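Local structure of type IV pilus biogenesis factor PilY1 (Pseudomonas aeruginosa, 3HX6) at residues 404-412 with 498-509. The protein primes type IV pilus assembly, mediates adhesion to host cells and supports twitching motility, with calcium binding and release apparently regulating pilus retraction. The protein carries 3 engineered substitutions. Numbering follows the deposited sequence.
Sequences TFASTARTI and LARQGVVDSKSD
A beta hairpin closed by a type II' turn, from Phe405 to Thr408, packs against the loop 498-509 and illustrates how an arginine, an aromatic ring and ordered waters can together join a hairpin to a loop. Arg410 reaches across with its chain extended from CG to NE, and NE donates to Leu498 O at 2.8 Å, nearly straight (166°), in the carbonyl plane on a lone pair; NH2 adds a weak bond to the same oxygen. This in-plane bond and a salt bridge from NH2 to Glu547 restrain the guanidinium, with Thr408 CG2 offset over one face. Nearby, Leu498 CD1 sits over the centre of the Phe405 ring, 4.0 Å from the centroid, a CH-pi contact, while Lys507 O and Asp509 O meet the ring edge. The hairpin joins strands 392-405 and 408-415 in the C-terminal domain of PilY1, whose fold is a beta-propeller. At the turn, Ala406 CB presses unusually close to Ala499 CB, 3.4 Å away. Two waters bridge further polar groups: one accepts from Ala406 N and donates to Lys507 O, and another links Ser407 N and Thr408 OG1 to Ala499 O. That last oxygen also takes Gln501 NE2 at 3.0 Å, from above its carbonyl plane.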
loop_
_atom_site.group_PDB
_atom_site.type_symbol
_atom_site.label_atom_id
_atom_site.label_comp_id
_atom_site.label_asym_id
_atom_site.label_seq_id
_atom_site.Cartn_x
_atom_site.Cartn_y
_atom_site.Cartn_z
ATOM N N THR A 404 -20.032 17.928 -11.230
ATOM C CA THR A 404 -20.099 17.236 -9.954
ATOM C C THR A 404 -19.944 15.742 -10.213
ATOM O O THR A 404 -20.568 15.192 -11.116
ATOM C CB THR A 404 -21.442 17.530 -9.257
ATOM O OG1 THR A 404 -21.601 18.949 -9.138
ATOM C CG2 THR A 404 -21.480 16.913 -7.867
ATOM N N PHE A 405 -19.087 15.101 -9.430
ATOM C CA PHE A 405 -18.815 13.677 -9.560
ATOM C C PHE A 405 -19.256 13.077 -8.242
ATOM O O PHE A 405 -18.623 13.285 -7.204
ATOM C CB PHE A 405 -17.323 13.494 -9.831
ATOM C CG PHE A 405 -16.852 14.272 -11.028
ATOM C CD1 PHE A 405 -16.963 13.737 -12.308
ATOM C CD2 PHE A 405 -16.398 15.582 -10.889
ATOM C CE1 PHE A 405 -16.637 14.494 -13.429
ATOM C CE2 PHE A 405 -16.070 16.349 -12.005
ATOM C CZ PHE A 405 -16.190 15.804 -13.277
ATOM N N ALA A 406 -20.359 12.337 -8.299
ATOM C CA ALA A 406 -20.979 11.771 -7.109
ATOM C C ALA A 406 -21.524 13.033 -6.439
ATOM O O ALA A 406 -22.473 13.641 -6.936
ATOM C CB ALA A 406 -19.949 11.084 -6.224
ATOM N N SER A 407 -20.906 13.449 -5.340
ATOM C CA SER A 407 -21.342 14.657 -4.644
ATOM C C SER A 407 -20.263 15.736 -4.710
ATOM O O SER A 407 -20.516 16.904 -4.414
ATOM C CB SER A 407 -21.641 14.339 -3.179
ATOM O OG SER A 407 -22.574 13.282 -3.069
ATOM N N THR A 408 -19.061 15.338 -5.113
ATOM C CA THR A 408 -17.929 16.254 -5.184
ATOM C C THR A 408 -17.910 17.136 -6.428
ATOM O O THR A 408 -17.963 16.644 -7.552
ATOM C CB THR A 408 -16.605 15.478 -5.126
ATOM O OG1 THR A 408 -16.654 14.529 -4.052
ATOM C CG2 THR A 408 -15.442 16.432 -4.896
ATOM N N ALA A 409 -17.826 18.443 -6.216
ATOM C CA ALA A 409 -17.778 19.394 -7.320
ATOM C C ALA A 409 -16.313 19.685 -7.642
ATOM O O ALA A 409 -15.492 19.805 -6.738
ATOM C CB ALA A 409 -18.498 20.681 -6.938
ATOM N N ARG A 410 -15.991 19.785 -8.929
ATOM C CA ARG A 410 -14.623 20.067 -9.367
ATOM C C ARG A 410 -14.645 20.800 -10.701
ATOM O O ARG A 410 -15.636 20.748 -11.430
ATOM C CB ARG A 410 -13.829 18.772 -9.574
ATOM C CG ARG A 410 -13.644 17.889 -8.355
ATOM C CD ARG A 410 -12.834 16.657 -8.718
ATOM N NE ARG A 410 -12.777 15.687 -7.629
ATOM C CZ ARG A 410 -11.998 15.802 -6.559
ATOM N NH1 ARG A 410 -11.190 16.848 -6.431
ATOM N NH2 ARG A 410 -12.039 14.876 -5.610
ATOM N N THR A 411 -13.555 21.492 -11.013
ATOM C CA THR A 411 -13.444 22.159 -12.300
ATOM C C THR A 411 -12.498 21.219 -13.046
ATOM O O THR A 411 -11.401 20.915 -12.571
ATOM C CB THR A 411 -12.832 23.576 -12.194
ATOM O OG1 THR A 411 -11.468 23.483 -11.778
ATOM C CG2 THR A 411 -13.604 24.410 -11.187
ATOM N N ILE A 412 -12.937 20.743 -14.201
ATOM C CA ILE A 412 -12.148 19.801 -14.969
ATOM C C ILE A 412 -11.866 20.266 -16.381
ATOM O O ILE A 412 -12.401 21.273 -16.853
ATOM C CB ILE A 412 -12.863 18.432 -15.026
ATOM C CG1 ILE A 412 -14.257 18.576 -15.643
ATOM C CG2 ILE A 412 -13.036 17.878 -13.617
ATOM C CD1 ILE A 412 -14.285 18.740 -17.141
ATOM N N LEU A 498 -12.563 10.944 -9.234
ATOM C CA LEU A 498 -12.935 12.309 -8.883
ATOM C C LEU A 498 -14.136 12.359 -7.954
ATOM O O LEU A 498 -14.429 13.397 -7.362
ATOM C CB LEU A 498 -13.260 13.093 -10.154
ATOM C CG LEU A 498 -12.146 13.182 -11.196
ATOM C CD1 LEU A 498 -12.675 13.858 -12.452
ATOM C CD2 LEU A 498 -10.971 13.965 -10.615
ATOM N N ALA A 499 -14.824 11.230 -7.829
ATOM C CA ALA A 499 -16.026 11.142 -7.013
ATOM C C ALA A 499 -15.808 10.704 -5.569
ATOM O O ALA A 499 -16.772 10.434 -4.856
ATOM C CB ALA A 499 -17.014 10.208 -7.688
ATOM N N ARG A 500 -14.555 10.642 -5.131
ATOM C CA ARG A 500 -14.247 10.216 -3.769
ATOM C C ARG A 500 -14.900 8.867 -3.461
ATOM O O ARG A 500 -15.454 8.670 -2.378
ATOM C CB ARG A 500 -14.740 11.256 -2.753
ATOM C CG ARG A 500 -14.000 12.579 -2.791
ATOM C CD ARG A 500 -14.478 13.500 -1.686
ATOM N NE ARG A 500 -13.766 14.771 -1.705
ATOM C CZ ARG A 500 -14.026 15.791 -0.895
ATOM N NH1 ARG A 500 -14.991 15.698 0.013
ATOM N NH2 ARG A 500 -13.319 16.909 -0.995
ATOM N N GLN A 501 -14.831 7.944 -4.412
ATOM C CA GLN A 501 -15.420 6.620 -4.246
ATOM C C GLN A 501 -14.474 5.609 -3.605
ATOM O O GLN A 501 -14.915 4.620 -3.022
ATOM C CB GLN A 501 -15.874 6.074 -5.602
ATOM C CG GLN A 501 -17.018 6.836 -6.222
ATOM C CD GLN A 501 -18.241 6.837 -5.337
ATOM O OE1 GLN A 501 -18.834 5.789 -5.084
ATOM N NE2 GLN A 501 -18.618 8.011 -4.845
ATOM N N GLY A 502 -13.173 5.857 -3.711
ATOM C CA GLY A 502 -12.219 4.915 -3.154
ATOM C C GLY A 502 -11.788 3.981 -4.267
ATOM O O GLY A 502 -10.939 3.113 -4.088
ATOM N N VAL A 503 -12.409 4.157 -5.426
ATOM C CA VAL A 503 -12.081 3.376 -6.611
ATOM C C VAL A 503 -12.390 4.214 -7.833
ATOM O O VAL A 503 -13.156 5.173 -7.766
ATOM C CB VAL A 503 -12.876 2.061 -6.699
ATOM C CG1 VAL A 503 -12.330 1.069 -5.691
ATOM C CG2 VAL A 503 -14.359 2.325 -6.469
ATOM N N VAL A 504 -11.783 3.845 -8.949
ATOM C CA VAL A 504 -11.974 4.566 -10.191
ATOM C C VAL A 504 -13.092 3.932 -11.012
ATOM O O VAL A 504 -12.923 2.849 -11.569
ATOM C CB VAL A 504 -10.673 4.565 -11.024
ATOM C CG1 VAL A 504 -10.809 5.505 -12.204
ATOM C CG2 VAL A 504 -9.497 4.973 -10.153
ATOM N N ASP A 505 -14.235 4.608 -11.077
ATOM C CA ASP A 505 -15.368 4.107 -11.846
ATOM C C ASP A 505 -16.012 5.217 -12.668
ATOM O O ASP A 505 -15.565 6.363 -12.633
ATOM C CB ASP A 505 -16.415 3.464 -10.925
ATOM C CG ASP A 505 -16.914 4.408 -9.847
ATOM O OD1 ASP A 505 -17.200 5.585 -10.160
ATOM O OD2 ASP A 505 -17.029 3.965 -8.684
ATOM N N SER A 506 -17.071 4.866 -13.393
ATOM C CA SER A 506 -17.787 5.802 -14.258
ATOM C C SER A 506 -18.330 7.058 -13.578
ATOM O O SER A 506 -18.659 8.031 -14.256
ATOM C CB SER A 506 -18.939 5.080 -14.963
ATOM O OG SER A 506 -19.918 4.672 -14.027
ATOM N N LYS A 507 -18.444 7.038 -12.252
ATOM C CA LYS A 507 -18.935 8.202 -11.526
ATOM C C LYS A 507 -17.993 9.392 -11.726
ATOM O O LYS A 507 -18.361 10.544 -11.477
ATOM C CB LYS A 507 -19.037 7.898 -10.034
ATOM C CG LYS A 507 -20.254 7.089 -9.615
ATOM C CD LYS A 507 -20.266 6.914 -8.097
ATOM C CE LYS A 507 -21.559 6.288 -7.608
ATOM N NZ LYS A 507 -21.778 4.965 -8.237
ATOM N N SER A 508 -16.772 9.113 -12.172
ATOM C CA SER A 508 -15.794 10.172 -12.383
ATOM C C SER A 508 -15.695 10.631 -13.830
ATOM O O SER A 508 -14.962 11.570 -14.138
ATOM C CB SER A 508 -14.422 9.718 -11.892
ATOM O OG SER A 508 -14.437 9.515 -10.492
ATOM N N ASP A 509 -16.432 9.978 -14.721
ATOM C CA ASP A 509 -16.391 10.364 -16.124
ATOM C C ASP A 509 -17.230 11.609 -16.368
ATOM O O ASP A 509 -18.021 12.008 -15.518
ATOM C CB ASP A 509 -16.861 9.211 -17.013
ATOM C CG ASP A 509 -15.867 8.065 -17.039
ATOM O OD1 ASP A 509 -14.684 8.311 -16.713
ATOM O OD2 ASP A 509 -16.260 6.931 -17.392
HETATM O O HOH W 1 -20.968 11.296 -11.062
HETATM O O HOH W 2 -18.390 12.415 -4.001
HETATM O O HOH W 3 -12.196 12.207 -5.458
#